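PDB 4JIX: projannalysin from Methanocaldococcus jannaschii, which is the zymogen of a minimal gluzincin-type zinc metallopeptidase, a soluble scaffold that probably hydrolyses peptide bonds once activated. Local coordinates for residues H66-I78 against H83-F95. The protein carries 1 engineered substitution. Sequence-based numbering, arbitrary orientation.
Sequences HYIILHELIHFKI and HGIKFENELRNYF. With ZN (zinc ion), chain C.
The ring of Phe87 has Ile74 CG2 over one face, 3.7 Å from its centroid in a CH-pi contact, and His83 CD2 over the other. Its rim reaches the histidines of helix 66-78: Phe87 CE1 lies over the centre of the His75 ring, while Phe87 CZ lies over one face of His71, 3.4 Å from His71 ND1. A broad apolar disc suits this place, a knob in the hole formed by His71, Ile74, His75 and Ile78. Toward the N-terminal end of 66-78, branched Leu70 serves two rings: CD1 sits over the centre of Tyr94, 7° off its normal, and CD2 meets the edge of Phe95, whose CE2 also touches Tyr67 CD1 (3.8 Å).

This is the zinc site of a gluzincin-like metallopeptidase: His71 and His75, one turn apart in the HExxH motif, and His83 each bind zinc through NE2 at 2.1 Å; a water and two atoms from outside these segments also bind it. Histidine suits the role because ND1 can still hydrogen-bond: in His75 it bonds Ser80 O, which together with the metal fixes the ring's rotation. At the margin, Glu90 CG packs on Ile78 CG2, and the bend at chi2 (-67°) turns the carboxylate toward Lys77, whose NZ, also bonded to Leu23 O, donates to Glu90 OE1 in a salt bridge (3.2 Å), 41° out of the carboxylate plane. With an alanine here, Lys77 would probably lose its carboxylate mate and a gap would open beside Ile78 CG2.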
ATOM      1  N   HIS A  66       6.886  -6.347  -9.258  1.00 43.89           N
ATOM      2  CA  HIS A  66       6.390  -6.622 -10.609  1.00 43.93           C
ATOM      3  C   HIS A  66       5.009  -5.974 -10.822  1.00 44.52           C
ATOM      4  O   HIS A  66       4.783  -5.343 -11.850  1.00 43.35           O
ATOM      5  CB  HIS A  66       6.313  -8.147 -10.853  1.00 45.86           C
ATOM      6  CG  HIS A  66       5.639  -8.517 -12.141  1.00 49.85           C
ATOM      7  ND1 HIS A  66       4.271  -8.732 -12.205  1.00 51.18           N
ATOM      8  CD2 HIS A  66       6.164  -8.683 -13.377  1.00 52.55           C
ATOM      9  CE1 HIS A  66       4.013  -9.037 -13.468  1.00 51.42           C
ATOM     10  NE2 HIS A  66       5.118  -9.008 -14.212  1.00 52.60           N
ATOM     11  N   TYR A  67       4.095  -6.158  -9.860  1.00 41.00           N
ATOM     12  CA  TYR A  67       2.731  -5.627  -9.927  1.00 40.32           C
ATOM     13  C   TYR A  67       2.719  -4.091  -9.988  1.00 42.78           C
ATOM     14  O   TYR A  67       1.935  -3.516 -10.752  1.00 42.79           O
ATOM     15  CB  TYR A  67       1.899  -6.096  -8.710  1.00 40.32           C
ATOM     16  CG  TYR A  67       0.434  -5.711  -8.821  1.00 40.59           C
ATOM     17  CD1 TYR A  67      -0.476  -6.534  -9.486  1.00 42.76           C
ATOM     18  CD2 TYR A  67      -0.033  -4.501  -8.303  1.00 40.53           C
ATOM     19  CE1 TYR A  67      -1.815  -6.166  -9.628  1.00 40.79           C
ATOM     20  CE2 TYR A  67      -1.372  -4.126  -8.436  1.00 40.47           C
ATOM     21  CZ  TYR A  67      -2.259  -4.968  -9.092  1.00 43.76           C
ATOM     22  OH  TYR A  67      -3.577  -4.606  -9.242  1.00 45.20           O
ATOM     23  N   ILE A  68       3.555  -3.447  -9.151  1.00 38.30           N
ATOM     24  CA  ILE A  68       3.679  -1.989  -9.030  1.00 38.91           C
ATOM     25  C   ILE A  68       4.196  -1.408 -10.363  1.00 42.31           C
ATOM     26  O   ILE A  68       3.620  -0.449 -10.872  1.00 40.63           O
ATOM     27  CB  ILE A  68       4.619  -1.642  -7.830  1.00 42.51           C
ATOM     28  CG1 ILE A  68       3.921  -1.891  -6.463  1.00 42.27           C
ATOM     29  CG2 ILE A  68       5.162  -0.212  -7.910  1.00 44.40           C
ATOM     30  CD1 ILE A  68       4.965  -2.010  -5.245  1.00 45.11           C
ATOM     31  N   ILE A  69       5.286  -1.986 -10.901  1.00 38.63           N
ATOM     32  CA  ILE A  69       5.898  -1.545 -12.159  1.00 38.43           C
ATOM     33  C   ILE A  69       4.916  -1.786 -13.308  1.00 42.35           C
ATOM     34  O   ILE A  69       4.785  -0.917 -14.171  1.00 41.86           O
ATOM     35  CB  ILE A  69       7.272  -2.232 -12.399  1.00 41.95           C
ATOM     36  CG1 ILE A  69       8.302  -1.806 -11.323  1.00 41.61           C
ATOM     37  CG2 ILE A  69       7.813  -1.927 -13.815  1.00 42.93           C
ATOM     38  CD1 ILE A  69       9.510  -2.790 -11.160  1.00 42.70           C
ATOM     39  N   LEU A  70       4.243  -2.966 -13.329  1.00 39.58           N
ATOM     40  CA  LEU A  70       3.230  -3.309 -14.334  1.00 38.78           C
ATOM     41  C   LEU A  70       2.135  -2.242 -14.363  1.00 41.01           C
ATOM     42  O   LEU A  70       1.738  -1.822 -15.446  1.00 41.94           O
ATOM     43  CB  LEU A  70       2.605  -4.688 -14.051  1.00 38.54           C
ATOM     44  CG  LEU A  70       1.522  -5.195 -15.027  1.00 43.40           C
ATOM     45  CD1 LEU A  70       2.086  -5.483 -16.447  1.00 43.61           C
ATOM     46  CD2 LEU A  70       0.822  -6.441 -14.473  1.00 42.37           C
ATOM     47  N   HIS A  71       1.665  -1.798 -13.189  1.00 37.65           N
ATOM     48  CA  HIS A  71       0.639  -0.750 -13.117  1.00 37.82           C
ATOM     49  C   HIS A  71       1.100   0.517 -13.869  1.00 40.51           C
ATOM     50  O   HIS A  71       0.373   1.021 -14.720  1.00 39.05           O
ATOM     51  CB  HIS A  71       0.293  -0.389 -11.648  1.00 37.21           C
ATOM     52  CG  HIS A  71      -0.815   0.627 -11.540  1.00 39.40           C
ATOM     53  ND1 HIS A  71      -2.124   0.245 -11.311  1.00 41.27           N
ATOM     54  CD2 HIS A  71      -0.769   1.972 -11.680  1.00 40.48           C
ATOM     55  CE1 HIS A  71      -2.829   1.370 -11.277  1.00 40.64           C
ATOM     56  NE2 HIS A  71      -2.059   2.437 -11.534  1.00 40.40           N
ATOM     57  N   GLU A  72       2.294   1.026 -13.547  1.00 37.77           N
ATOM     58  CA  GLU A  72       2.795   2.258 -14.183  1.00 37.99           C
ATOM     59  C   GLU A  72       2.995   2.118 -15.687  1.00 42.05           C
ATOM     60  O   GLU A  72       2.774   3.075 -16.435  1.00 41.21           O
ATOM     61  CB  GLU A  72       4.144   2.677 -13.578  1.00 39.07           C
ATOM     62  CG  GLU A  72       4.178   2.713 -12.063  1.00 43.25           C
ATOM     63  CD  GLU A  72       3.180   3.652 -11.430  1.00 52.42           C
ATOM     64  OE1 GLU A  72       2.683   4.567 -12.123  1.00 43.80           O
ATOM     65  OE2 GLU A  72       2.856   3.435 -10.244  1.00 47.33           O
ATOM     66  N   LEU A  73       3.503   0.952 -16.109  1.00 38.15           N
ATOM     67  CA  LEU A  73       3.844   0.745 -17.499  1.00 38.92           C
ATOM     68  C   LEU A  73       2.611   0.459 -18.352  1.00 42.35           C
ATOM     69  O   LEU A  73       2.644   0.787 -19.535  1.00 41.90           O
ATOM     70  CB  LEU A  73       4.957  -0.307 -17.661  1.00 39.35           C
ATOM     71  CG  LEU A  73       6.341   0.127 -17.088  1.00 44.00           C
ATOM     72  CD1 LEU A  73       7.406  -0.915 -17.357  1.00 45.69           C
ATOM     73  CD2 LEU A  73       6.807   1.501 -17.656  1.00 46.17           C
ATOM     74  N   ILE A  74       1.505  -0.038 -17.760  1.00 39.41           N
ATOM     75  CA  ILE A  74       0.242  -0.184 -18.500  1.00 39.97           C
ATOM     76  C   ILE A  74      -0.229   1.235 -18.891  1.00 43.83           C
ATOM     77  O   ILE A  74      -0.552   1.453 -20.058  1.00 45.73           O
ATOM     78  CB  ILE A  74      -0.847  -0.993 -17.734  1.00 42.49           C
ATOM     79  CG1 ILE A  74      -0.464  -2.495 -17.691  1.00 42.13           C
ATOM     80  CG2 ILE A  74      -2.251  -0.813 -18.397  1.00 42.65           C
ATOM     81  CD1 ILE A  74      -1.281  -3.297 -16.683  1.00 41.78           C
ATOM     82  N   HIS A  75      -0.171   2.208 -17.942  1.00 38.66           N
ATOM     83  CA  HIS A  75      -0.517   3.610 -18.216  1.00 38.38           C
ATOM     84  C   HIS A  75       0.300   4.130 -19.408  1.00 43.59           C
ATOM     85  O   HIS A  75      -0.253   4.756 -20.306  1.00 43.19           O
ATOM     86  CB  HIS A  75      -0.241   4.511 -16.992  1.00 37.42           C
ATOM     87  CG  HIS A  75      -1.251   4.411 -15.898  1.00 38.68           C
ATOM     88  ND1 HIS A  75      -2.578   4.733 -16.109  1.00 39.77           N
ATOM     89  CD2 HIS A  75      -1.083   4.067 -14.602  1.00 37.69           C
ATOM     90  CE1 HIS A  75      -3.176   4.576 -14.941  1.00 37.89           C
ATOM     91  NE2 HIS A  75      -2.317   4.175 -14.006  1.00 37.40           N
ATOM     92  N   PHE A  76       1.616   3.871 -19.401  1.00 40.63           N
ATOM     93  CA  PHE A  76       2.496   4.319 -20.466  1.00 41.79           C
ATOM     94  C   PHE A  76       2.101   3.664 -21.792  1.00 47.52           C
ATOM     95  O   PHE A  76       2.024   4.362 -22.807  1.00 47.81           O
ATOM     96  CB  PHE A  76       3.974   4.042 -20.125  1.00 43.33           C
ATOM     97  CG  PHE A  76       4.967   4.532 -21.163  1.00 46.06           C
ATOM     98  CD1 PHE A  76       6.054   3.744 -21.535  1.00 49.13           C
ATOM     99  CD2 PHE A  76       4.841   5.802 -21.733  1.00 48.62           C
ATOM    100  CE1 PHE A  76       6.989   4.209 -22.468  1.00 50.89           C
ATOM    101  CE2 PHE A  76       5.779   6.266 -22.661  1.00 52.39           C
ATOM    102  CZ  PHE A  76       6.838   5.462 -23.032  1.00 51.23           C
ATOM    103  N   LYS A  77       1.794   2.347 -21.773  1.00 43.35           N
ATOM    104  CA  LYS A  77       1.409   1.635 -22.994  1.00 44.19           C
ATOM    105  C   LYS A  77       0.107   2.182 -23.626  1.00 47.49           C
ATOM    106  O   LYS A  77       0.063   2.375 -24.839  1.00 46.45           O
ATOM    107  CB  LYS A  77       1.254   0.129 -22.737  1.00 45.28           C
ATOM    108  CG  LYS A  77       1.279  -0.661 -24.045  1.00 54.85           C
ATOM    109  CD  LYS A  77       0.569  -1.960 -23.915  1.00 60.95           C
ATOM    110  CE  LYS A  77       0.482  -2.668 -25.241  1.00 67.43           C
ATOM    111  NZ  LYS A  77       0.457  -4.139 -25.041  1.00 74.66           N
ATOM    112  N   ILE A  78      -0.936   2.411 -22.816  1.00 44.30           N
ATOM    113  CA  ILE A  78      -2.244   2.848 -23.320  1.00 44.81           C
ATOM    114  C   ILE A  78      -2.330   4.388 -23.498  1.00 47.46           C
ATOM    115  O   ILE A  78      -3.342   4.886 -24.002  1.00 47.42           O
ATOM    116  CB  ILE A  78      -3.391   2.306 -22.417  1.00 47.84           C
ATOM    117  CG1 ILE A  78      -3.369   2.939 -20.995  1.00 46.23           C
ATOM    118  CG2 ILE A  78      -3.353   0.763 -22.379  1.00 49.95           C
ATOM    119  CD1 ILE A  78      -4.582   2.731 -20.161  1.00 42.81           C
ATOM    120  N   HIS A  83      -7.750   4.618 -15.299  1.00 42.03           N
ATOM    121  CA  HIS A  83      -7.908   3.175 -15.134  1.00 42.37           C
ATOM    122  C   HIS A  83      -9.227   2.751 -15.793  1.00 51.38           C
ATOM    123  O   HIS A  83     -10.095   2.161 -15.151  1.00 53.66           O
ATOM    124  CB  HIS A  83      -7.843   2.769 -13.648  1.00 41.06           C
ATOM    125  CG  HIS A  83      -6.688   3.363 -12.905  1.00 41.84           C
ATOM    126  ND1 HIS A  83      -6.877   4.322 -11.935  1.00 42.50           N
ATOM    127  CD2 HIS A  83      -5.367   3.099 -13.007  1.00 41.95           C
ATOM    128  CE1 HIS A  83      -5.669   4.639 -11.497  1.00 40.71           C
ATOM    129  NE2 HIS A  83      -4.728   3.926 -12.119  1.00 40.65           N
ATOM    130  N   GLY A  84      -9.381   3.089 -17.064  1.00 49.66           N
ATOM    131  CA  GLY A  84     -10.588   2.728 -17.806  1.00 53.34           C
ATOM    132  C   GLY A  84     -10.610   1.265 -18.218  1.00 60.15           C
ATOM    133  O   GLY A  84      -9.802   0.459 -17.741  1.00 59.23           O
ATOM    134  N   ILE A  85     -11.517   0.916 -19.136  1.00 59.14           N
ATOM    135  CA  ILE A  85     -11.621  -0.446 -19.667  1.00 59.75           C
ATOM    136  C   ILE A  85     -10.319  -0.814 -20.415  1.00 60.41           C
ATOM    137  O   ILE A  85      -9.894  -1.962 -20.323  1.00 60.76           O
ATOM    138  CB  ILE A  85     -12.905  -0.649 -20.538  1.00 65.91           C
ATOM    139  CG1 ILE A  85     -13.157  -2.149 -20.838  1.00 68.29           C
ATOM    140  CG2 ILE A  85     -12.908   0.213 -21.818  1.00 67.39           C
ATOM    141  CD1 ILE A  85     -14.623  -2.548 -21.004  1.00 83.49           C
ATOM    142  N   LYS A  86      -9.659   0.161 -21.086  1.00 54.56           N
ATOM    143  CA  LYS A  86      -8.393  -0.064 -21.799  1.00 52.88           C
ATOM    144  C   LYS A  86      -7.255  -0.418 -20.808  1.00 53.25           C
ATOM    145  O   LYS A  86      -6.390  -1.229 -21.137  1.00 50.82           O
ATOM    146  CB  LYS A  86      -8.017   1.136 -22.670  1.00 55.88           C
ATOM    147  CG  LYS A  86      -8.939   1.300 -23.882  1.00 68.09           C
ATOM    148  CD  LYS A  86      -8.296   2.146 -24.974  1.00 80.14           C
ATOM    149  CE  LYS A  86      -9.299   2.759 -25.930  1.00 90.55           C
ATOM    150  NZ  LYS A  86     -10.030   1.738 -26.724  1.00 99.73           N
ATOM    151  N   PHE A  87      -7.311   0.121 -19.574  1.00 48.54           N
ATOM    152  CA  PHE A  87      -6.348  -0.229 -18.526  1.00 46.28           C
ATOM    153  C   PHE A  87      -6.623  -1.664 -18.068  1.00 50.60           C
ATOM    154  O   PHE A  87      -5.700  -2.488 -18.041  1.00 48.09           O
ATOM    155  CB  PHE A  87      -6.421   0.747 -17.331  1.00 45.79           C
ATOM    156  CG  PHE A  87      -5.297   0.551 -16.338  1.00 44.73           C
ATOM    157  CD1 PHE A  87      -4.156   1.345 -16.389  1.00 45.51           C
ATOM    158  CD2 PHE A  87      -5.369  -0.448 -15.367  1.00 45.78           C
ATOM    159  CE1 PHE A  87      -3.096   1.133 -15.497  1.00 45.24           C
ATOM    160  CE2 PHE A  87      -4.300  -0.673 -14.491  1.00 46.84           C
ATOM    161  CZ  PHE A  87      -3.174   0.123 -14.559  1.00 44.09           C
ATOM    162  N   GLU A  88      -7.905  -1.957 -17.735  1.00 49.29           N
ATOM    163  CA  GLU A  88      -8.354  -3.282 -17.293  1.00 50.77           C
ATOM    164  C   GLU A  88      -8.030  -4.357 -18.330  1.00 54.06           C
ATOM    165  O   GLU A  88      -7.573  -5.425 -17.943  1.00 53.21           O
ATOM    166  CB  GLU A  88      -9.853  -3.291 -16.987  1.00 53.66           C
ATOM    167  CG  GLU A  88     -10.204  -2.661 -15.650  1.00 66.70           C
ATOM    168  CD  GLU A  88     -11.685  -2.643 -15.314  1.00 91.13           C
ATOM    169  OE1 GLU A  88     -12.125  -1.692 -14.627  1.00 75.20           O
ATOM    170  OE2 GLU A  88     -12.406  -3.580 -15.733  1.00 83.10           O
ATOM    171  N   ASN A  89      -8.204  -4.058 -19.637  1.00 52.24           N
ATOM    172  CA  ASN A  89      -7.918  -5.003 -20.725  1.00 54.15           C
ATOM    173  C   ASN A  89      -6.460  -5.481 -20.710  1.00 57.85           C
ATOM    174  O   ASN A  89      -6.222  -6.675 -20.908  1.00 58.93           O
ATOM    175  CB  ASN A  89      -8.257  -4.410 -22.102  1.00 56.96           C
ATOM    176  CG  ASN A  89      -9.734  -4.248 -22.394  1.00 72.42           C
ATOM    177  OD1 ASN A  89     -10.114  -3.537 -23.329  1.00 67.85           O
ATOM    178  ND2 ASN A  89     -10.603  -4.847 -21.579  1.00 59.58           N
ATOM    179  N   GLU A  90      -5.494  -4.569 -20.468  1.00 51.29           N
ATOM    180  CA  GLU A  90      -4.070  -4.924 -20.407  1.00 49.98           C
ATOM    181  C   GLU A  90      -3.751  -5.697 -19.140  1.00 51.32           C
ATOM    182  O   GLU A  90      -3.046  -6.701 -19.202  1.00 51.32           O
ATOM    183  CB  GLU A  90      -3.156  -3.689 -20.487  1.00 50.01           C
ATOM    184  CG  GLU A  90      -3.287  -2.878 -21.763  1.00 61.16           C
ATOM    185  CD  GLU A  90      -2.837  -3.537 -23.055  1.00 81.38           C
ATOM    186  OE1 GLU A  90      -1.964  -4.435 -23.007  1.00 62.78           O
ATOM    187  OE2 GLU A  90      -3.338  -3.118 -24.124  1.00 76.63           O
ATOM    188  N   LEU A  91      -4.280  -5.234 -17.995  1.00 46.38           N
ATOM    189  CA  LEU A  91      -4.058  -5.848 -16.694  1.00 45.82           C
ATOM    190  C   LEU A  91      -4.593  -7.289 -16.638  1.00 50.30           C
ATOM    191  O   LEU A  91      -3.939  -8.146 -16.046  1.00 49.35           O
ATOM    192  CB  LEU A  91      -4.717  -4.989 -15.597  1.00 45.11           C
ATOM    193  CG  LEU A  91      -4.565  -5.438 -14.139  1.00 48.42           C
ATOM    194  CD1 LEU A  91      -3.086  -5.588 -13.746  1.00 47.39           C
ATOM    195  CD2 LEU A  91      -5.260  -4.446 -13.208  1.00 49.00           C
ATOM    196  N   ARG A  92      -5.740  -7.556 -17.289  1.00 48.42           N
ATOM    197  CA  ARG A  92      -6.373  -8.881 -17.290  1.00 50.56           C
ATOM    198  C   ARG A  92      -5.559  -9.956 -18.013  1.00 55.93           C
ATOM    199  O   ARG A  92      -5.820 -11.143 -17.793  1.00 57.13           O
ATOM    200  CB  ARG A  92      -7.808  -8.835 -17.854  1.00 53.86           C
ATOM    201  CG  ARG A  92      -8.827  -8.233 -16.876  1.00 59.91           C
ATOM    202  CD  ARG A  92      -8.845  -8.887 -15.493  1.00 59.80           C
ATOM    203  NE  ARG A  92      -9.524  -8.018 -14.538  1.00 64.82           N
ATOM    204  CZ  ARG A  92      -8.923  -7.298 -13.598  1.00 71.17           C
ATOM    205  NH1 ARG A  92      -7.615  -7.393 -13.412  1.00 53.66           N
ATOM    206  NH2 ARG A  92      -9.634  -6.515 -12.803  1.00 65.40           N
ATOM    207  N   ASN A  93      -4.559  -9.562 -18.830  1.00 52.33           N
ATOM    208  CA  ASN A  93      -3.660 -10.505 -19.500  1.00 53.68           C
ATOM    209  C   ASN A  93      -2.634 -11.038 -18.490  1.00 54.49           C
ATOM    210  O   ASN A  93      -1.916 -11.984 -18.790  1.00 53.71           O
ATOM    211  CB  ASN A  93      -2.948  -9.835 -20.691  1.00 55.14           C
ATOM    212  CG  ASN A  93      -3.846  -9.499 -21.858  1.00 70.35           C
ATOM    213  OD1 ASN A  93      -4.782 -10.230 -22.199  1.00 70.64           O
ATOM    214  ND2 ASN A  93      -3.548  -8.405 -22.530  1.00 61.20           N
ATOM    215  N   TYR A  94      -2.569 -10.416 -17.301  1.00 48.52           N
ATOM    216  CA  TYR A  94      -1.628 -10.770 -16.247  1.00 48.08           C
ATOM    217  C   TYR A  94      -2.323 -11.329 -15.021  1.00 51.59           C
ATOM    218  O   TYR A  94      -1.858 -12.325 -14.481  1.00 50.53           O
ATOM    219  CB  TYR A  94      -0.797  -9.533 -15.838  1.00 47.10           C
ATOM    220  CG  TYR A  94       0.076  -9.028 -16.963  1.00 49.68           C
ATOM    221  CD1 TYR A  94       1.380  -9.490 -17.121  1.00 53.32           C
ATOM    222  CD2 TYR A  94      -0.426  -8.148 -17.919  1.00 50.23           C
ATOM    223  CE1 TYR A  94       2.176  -9.063 -18.186  1.00 55.96           C
ATOM    224  CE2 TYR A  94       0.351  -7.735 -19.001  1.00 51.73           C
ATOM    225  CZ  TYR A  94       1.654  -8.187 -19.125  1.00 61.04           C
ATOM    226  OH  TYR A  94       2.424  -7.759 -20.179  1.00 63.73           O
ATOM    227  N   PHE A  95      -3.387 -10.650 -14.545  1.00 48.22           N
ATOM    228  CA  PHE A  95      -4.084 -11.026 -13.321  1.00 47.92           C
ATOM    229  C   PHE A  95      -5.580 -10.797 -13.381  1.00 52.30           C
ATOM    230  O   PHE A  95      -6.035  -9.768 -13.881  1.00 51.35           O
ATOM    231  CB  PHE A  95      -3.537 -10.205 -12.125  1.00 47.73           C
ATOM    232  CG  PHE A  95      -2.045 -10.266 -11.909  1.00 48.47           C
ATOM    233  CD1 PHE A  95      -1.448 -11.408 -11.375  1.00 51.55           C
ATOM    234  CD2 PHE A  95      -1.236  -9.181 -12.231  1.00 48.45           C
ATOM    235  CE1 PHE A  95      -0.061 -11.475 -11.204  1.00 52.40           C
ATOM    236  CE2 PHE A  95       0.152  -9.246 -12.060  1.00 51.06           C
ATOM    237  CZ  PHE A  95       0.731 -10.394 -11.551  1.00 50.05           C
TER
HETATM  238 ZN    ZN C 201      -2.717   4.375 -11.923  1.00 42.56          ZN
HETATM  239  O   HOH W   1      -3.105   4.653  -9.794  1.00 39.81           O